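Local structure of phosphoheptose isomerase (5I01) at residues A128-A133 / G153-M158; M142-L147 / D161-L166. The protein isomerises sedoheptulose 7-phosphate to D-glycero-D-manno-heptose 7-phosphate, the first step of heptose biosynthesis, as a zinc-dependent homotetramer. The protein carries 1 engineered substitution. All blocks are in the same frame, centred on the assembly; numbering follows the deposited sequence.

In the fold
Contact 2 is the edge of the parallel sheet, where strand 143-149 pairs with the outermost strand of the chain, 164-168; contact 1 lies on one side of that sheet, where helices 128-139 and 153-158 run next to each other. Their centres are 11 Å apart and the two touch directly: I155 CG2 rests 3.7 Å from A146 CB, and A156 CB 3.6 Å from L165 CD2. In sequence the segments alternate, helix, strand, helix, strand. The side chain of I155 is about 4 Å from that of S122, probably a substrate-binding residue, and that of L147 about 7 Å; a bound zinc ion lies about 12 Å from the side chain of L147.

Contact 1: A128-A133 / G153-M158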
loop_
_atom_site.group_PDB
_atom_site.type_symbol
_atom_site.label_atom_id
_atom_site.label_comp_id
_atom_site.label_asym_id
_atom_site.label_seq_id
_atom_site.Cartn_x
_atom_site.Cartn_y
_atom_site.Cartn_z
ATOM N N ALA A 128 12.013 -12.093 12.533
ATOM C CA ALA A 128 13.325 -11.438 12.444
ATOM C C ALA A 128 13.248 -9.918 12.257
ATOM O O ALA A 128 13.959 -9.174 12.953
ATOM C CB ALA A 128 14.151 -12.065 11.328
ATOM N N ASN A 129 12.392 -9.454 11.339
ATOM C CA ASN A 129 12.253 -7.996 11.119
ATOM C C ASN A 129 11.577 -7.238 12.265
ATOM O O ASN A 129 11.913 -6.073 12.499
ATOM C CB ASN A 129 11.622 -7.635 9.766
ATOM C CG ASN A 129 10.268 -8.265 9.541
ATOM O OD1 ASN A 129 9.686 -8.883 10.432
ATOM N ND2 ASN A 129 9.762 -8.116 8.322
ATOM N N VAL A 130 10.675 -7.897 12.988
ATOM C CA VAL A 130 10.071 -7.308 14.198
ATOM C C VAL A 130 11.061 -7.257 15.374
ATOM O O VAL A 130 11.060 -6.290 16.128
ATOM C CB VAL A 130 8.786 -8.037 14.632
ATOM C CG1 VAL A 130 8.145 -7.319 15.828
ATOM C CG2 VAL A 130 7.813 -8.133 13.460
ATOM N N ILE A 131 11.899 -8.289 15.517
ATOM C CA ILE A 131 13.018 -8.282 16.495
ATOM C C ILE A 131 13.985 -7.110 16.254
ATOM O O ILE A 131 14.293 -6.353 17.187
ATOM C CB ILE A 131 13.822 -9.618 16.472
ATOM C CG1 ILE A 131 12.972 -10.780 17.035
ATOM C CG2 ILE A 131 15.156 -9.488 17.226
ATOM C CD1 ILE A 131 13.519 -12.161 16.703
ATOM N N GLU A 132 14.466 -6.965 15.018
ATOM C CA GLU A 132 15.370 -5.853 14.686
ATOM C C GLU A 132 14.719 -4.483 14.954
ATOM O O GLU A 132 15.406 -3.545 15.384
ATOM C CB GLU A 132 15.893 -5.956 13.239
ATOM C CG GLU A 132 17.083 -6.897 13.063
ATOM C CD GLU A 132 18.416 -6.275 13.500
ATOM O OE1 GLU A 132 18.848 -5.252 12.905
ATOM O OE2 GLU A 132 19.053 -6.811 14.433
ATOM N N ALA A 133 13.405 -4.384 14.720
ATOM C CA ALA A 133 12.638 -3.167 15.051
ATOM C C ALA A 133 12.611 -2.855 16.554
ATOM O O ALA A 133 12.685 -1.693 16.940
ATOM C CB ALA A 133 11.217 -3.262 14.514
ATOM N N GLY A 153 8.095 -16.184 22.129
ATOM C CA GLY A 153 9.315 -16.220 21.316
ATOM C C GLY A 153 10.473 -15.389 21.833
ATOM O O GLY A 153 10.544 -15.076 23.022
ATOM N N LYS A 154 11.376 -15.023 20.928
ATOM C CA LYS A 154 12.518 -14.183 21.287
ATOM C C LYS A 154 12.092 -12.776 21.722
ATOM O O LYS A 154 12.749 -12.168 22.567
ATOM C CB LYS A 154 13.494 -14.072 20.124
ATOM C CG LYS A 154 14.018 -15.411 19.623
ATOM C CD LYS A 154 15.459 -15.297 19.135
ATOM C CE LYS A 154 15.916 -16.553 18.417
ATOM N NZ LYS A 154 15.167 -16.761 17.150
ATOM N N ILE A 155 10.992 -12.275 21.149
ATOM C CA ILE A 155 10.465 -10.932 21.467
ATOM C C ILE A 155 10.075 -10.771 22.946
ATOM O O ILE A 155 10.469 -9.787 23.572
ATOM C CB ILE A 155 9.308 -10.520 20.513
ATOM C CG1 ILE A 155 9.865 -10.285 19.103
ATOM C CG2 ILE A 155 8.612 -9.252 21.008
ATOM C CD1 ILE A 155 8.825 -10.259 17.998
ATOM N N ALA A 156 9.338 -11.735 23.499
ATOM C CA ALA A 156 8.971 -11.722 24.926
ATOM C C ALA A 156 10.202 -11.721 25.830
ATOM O O ALA A 156 10.252 -10.969 26.810
ATOM C CB ALA A 156 8.074 -12.901 25.269
ATOM N N ALA A 157 11.190 -12.549 25.482
ATOM C CA ALA A 157 12.485 -12.582 26.186
ATOM C C ALA A 157 13.220 -11.236 26.179
ATOM O O ALA A 157 13.916 -10.915 27.129
ATOM C CB ALA A 157 13.388 -13.671 25.604
ATOM N N MET A 158 13.022 -10.454 25.122
ATOM C CA MET A 158 13.794 -9.238 24.835
ATOM C C MET A 158 13.305 -7.957 25.533
ATOM O O MET A 158 14.019 -6.961 25.523
ATOM C CB MET A 158 13.774 -9.028 23.310
ATOM C CG MET A 158 14.903 -8.221 22.687
ATOM S SD MET A 158 14.687 -7.912 20.904
ATOM C CE MET A 158 13.668 -9.284 20.379
#
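I131 of helix 128-139 packs against K154, I155 and M158 of helix 153-158. Its CB, already 3.9 Å from M158 CE, starts the contact. There the two branches diverge: chi1 of -69° sets CG2 anti to the backbone N, toward M158, and leaves CG1 to run on toward I155. The end of the methionine lies across CG2, with M158 CE 3.5 Å from I131 CG2 and the sulfur somewhat farther off. CG1 touches both M158 CE and, at 3.8 Å, I155 CG1. Beyond it, the CD1 tip lies 3.9 Å from K154 CB, where the lysine contributes the aliphatic root of its chain. A branched isoleucine suits this place because its two arms can address different neighbours, and an unbranched, flexible methionine can cross it at about a right angle.

The helices belong to the alpha/beta sandwich of the SIS domain, both following parallel strands of one sheet. They therefore run in nearly the same direction, 15° apart, with their axes 9.9 Å from each other, a spacing bridged by side chains alone without any hydrogen bond.

Deeper down, V130 continues the apolar seam. With CG1 anti to the backbone N, at chi1 -176°, that methyl comes 3.7 Å from I155 CD1, the two side chains crossing roughly perpendicularly. I155 also reaches A146 and T148 of the sheet and S122, a probable substrate-binding residue. N126 OD1 accepts a hydrogen bond from K154 N, and the backbone of I155 is hydrogen-bonded to that of G125.

Contact 2: M142-L147 / D161-L166; sequences MHVIAL and DTDVLL
V144 and D163 meet through a backbone amide and a carboxylate: V144 N donates to D163 OD1 over 2.8 Å, arriving from above the carboxylate plane, 55° out of it. From here the backbones take over as a parallel ladder. V144 O accepts from V164 N, V164 O from A146 N at 3.1 Å, and A146 O from L166 N at 2.9 Å, the last with an N-H...O angle of 162°. The aspartate thus supplies an acceptor just before the regular pairing begins.

Side chains fill both faces. I145, V164, L147 and L166 share one, where L166 CD1 lies 4.0 Å from L147 CD1 and only slightly farther from I145 CG2; branched aliphatic residues suit this buried layer. On the other, A146 CB lies 4.0 Å from L165 CD1, and a side chain this small lets helix 153-158 come close to the sheet.

D163 is itself positioned by partners that form a second shell with respect to V144 N. With its CG beside the backbone N (chi1 -59°), D163 turns OD1 toward strand 143-149, and a water donates to that oxygen. The water also hydrogen-bonds H143 ND1, at the edge of the ring and in its plane, and T162 OG1, 2.6 Å from each, joining residues whose own polar atoms do not pair directly. OD2 is held by H138 NE2 and K160 N, which should help fix the rotation of the group.

Farther out, strand 117-122 hydrogen-bonds the other edge of strand 143-149. Helices 29-44 and 173-193 pack on the I145-L166 face, whereas helix 153-158 lies over A146 and L165 and completes the beta-alpha-beta crossover between the two strands.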
loop_
_atom_site.group_PDB
_atom_site.type_symbol
_atom_site.label_atom_id
_atom_site.label_comp_id
_atom_site.label_asym_id
_atom_site.label_seq_id
_atom_site.Cartn_x
_atom_site.Cartn_y
_atom_site.Cartn_z
ATOM N N MET A 142 12.489 4.463 23.033
ATOM C CA MET A 142 11.054 4.284 22.839
ATOM C C MET A 142 10.613 3.069 23.649
ATOM O O MET A 142 11.383 2.125 23.826
ATOM C CB MET A 142 10.730 4.010 21.366
ATOM C CG MET A 142 11.041 5.125 20.384
ATOM S SD MET A 142 10.989 4.542 18.664
ATOM C CE MET A 142 9.291 4.034 18.485
ATOM N N HIS A 143 9.365 3.081 24.105
ATOM C CA HIS A 143 8.780 1.932 24.803
ATOM C C HIS A 143 8.131 1.009 23.779
ATOM O O HIS A 143 7.775 1.450 22.688
ATOM C CB HIS A 143 7.774 2.400 25.844
ATOM C CG HIS A 143 8.297 3.487 26.730
ATOM N ND1 HIS A 143 9.463 3.360 27.451
ATOM C CD2 HIS A 143 7.824 4.727 26.996
ATOM C CE1 HIS A 143 9.683 4.472 28.131
ATOM N NE2 HIS A 143 8.701 5.317 27.875
ATOM N N VAL A 144 7.989 -0.267 24.122
ATOM C CA VAL A 144 7.515 -1.282 23.172
ATOM C C VAL A 144 6.264 -1.969 23.709
ATOM O O VAL A 144 6.157 -2.219 24.908
ATOM C CB VAL A 144 8.626 -2.310 22.834
ATOM C CG1 VAL A 144 8.137 -3.399 21.883
ATOM C CG2 VAL A 144 9.804 -1.594 22.198
ATOM N N ILE A 145 5.308 -2.231 22.814
ATOM C CA ILE A 145 4.152 -3.071 23.112
ATOM C C ILE A 145 4.184 -4.213 22.111
ATOM O O ILE A 145 4.002 -4.002 20.911
ATOM C CB ILE A 145 2.818 -2.300 23.014
ATOM C CG1 ILE A 145 2.780 -1.178 24.053
ATOM C CG2 ILE A 145 1.617 -3.237 23.203
ATOM C CD1 ILE A 145 1.700 -0.147 23.811
ATOM N N ALA A 146 4.437 -5.418 22.606
ATOM C CA ALA A 146 4.541 -6.591 21.759
ATOM C C ALA A 146 3.210 -7.325 21.755
ATOM O O ALA A 146 2.674 -7.633 22.821
ATOM C CB ALA A 146 5.645 -7.505 22.266
ATOM N N LEU A 147 2.677 -7.583 20.558
ATOM C CA LEU A 147 1.548 -8.481 20.383
ATOM C C LEU A 147 2.103 -9.787 19.830
ATOM O O LEU A 147 2.469 -9.855 18.652
ATOM C CB LEU A 147 0.489 -7.870 19.454
ATOM C CG LEU A 147 -0.458 -6.869 20.137
ATOM C CD1 LEU A 147 0.309 -5.633 20.596
ATOM C CD2 LEU A 147 -1.598 -6.450 19.232
ATOM N N ASP A 161 11.520 -3.765 31.526
ATOM C CA ASP A 161 10.458 -3.537 32.538
ATOM C C ASP A 161 9.355 -2.592 32.069
ATOM O O ASP A 161 8.183 -2.810 32.360
ATOM C CB ASP A 161 11.054 -2.935 33.840
ATOM C CG ASP A 161 11.356 -3.984 34.906
ATOM O OD1 ASP A 161 10.475 -4.830 35.186
ATOM O OD2 ASP A 161 12.464 -3.939 35.491
ATOM N N THR A 162 9.755 -1.530 31.372
ATOM C CA THR A 162 8.845 -0.470 30.906
ATOM C C THR A 162 8.038 -0.805 29.633
ATOM O O THR A 162 7.237 0.015 29.183
ATOM C CB THR A 162 9.636 0.833 30.661
ATOM O OG1 THR A 162 10.808 0.543 29.886
ATOM C CG2 THR A 162 10.064 1.455 31.975
ATOM N N ASP A 163 8.256 -1.986 29.051
ATOM C CA ASP A 163 7.478 -2.456 27.903
ATOM C C ASP A 163 6.286 -3.289 28.399
ATOM O O ASP A 163 6.212 -3.632 29.576
ATOM C CB ASP A 163 8.356 -3.311 26.971
ATOM C CG ASP A 163 9.592 -2.565 26.433
ATOM O OD1 ASP A 163 9.560 -1.329 26.230
ATOM O OD2 ASP A 163 10.605 -3.243 26.171
ATOM N N VAL A 164 5.370 -3.622 27.490
ATOM C CA VAL A 164 4.161 -4.393 27.817
ATOM C C VAL A 164 4.008 -5.557 26.837
ATOM O O VAL A 164 3.976 -5.350 25.630
ATOM C CB VAL A 164 2.888 -3.511 27.779
ATOM C CG1 VAL A 164 1.639 -4.333 28.085
ATOM C CG2 VAL A 164 3.008 -2.359 28.763
ATOM N N LEU A 165 3.917 -6.772 27.369
ATOM C CA LEU A 165 3.775 -7.974 26.556
ATOM C C LEU A 165 2.325 -8.368 26.572
ATOM O O LEU A 165 1.763 -8.568 27.642
ATOM C CB LEU A 165 4.617 -9.128 27.112
ATOM C CG LEU A 165 4.505 -10.485 26.397
ATOM C CD1 LEU A 165 4.948 -10.393 24.947
ATOM C CD2 LEU A 165 5.306 -11.540 27.137
ATOM N N LEU A 166 1.738 -8.480 25.383
ATOM C CA LEU A 166 0.397 -9.006 25.195
ATOM C C LEU A 166 0.537 -10.336 24.441
ATOM O O LEU A 166 0.491 -10.394 23.204
ATOM C CB LEU A 166 -0.490 -7.993 24.444
ATOM C CG LEU A 166 -0.652 -6.591 25.058
ATOM C CD1 LEU A 166 -1.482 -5.660 24.195
ATOM C CD2 LEU A 166 -1.293 -6.673 26.424
HETATM O O HOH W 1 10.599 1.055 27.365
#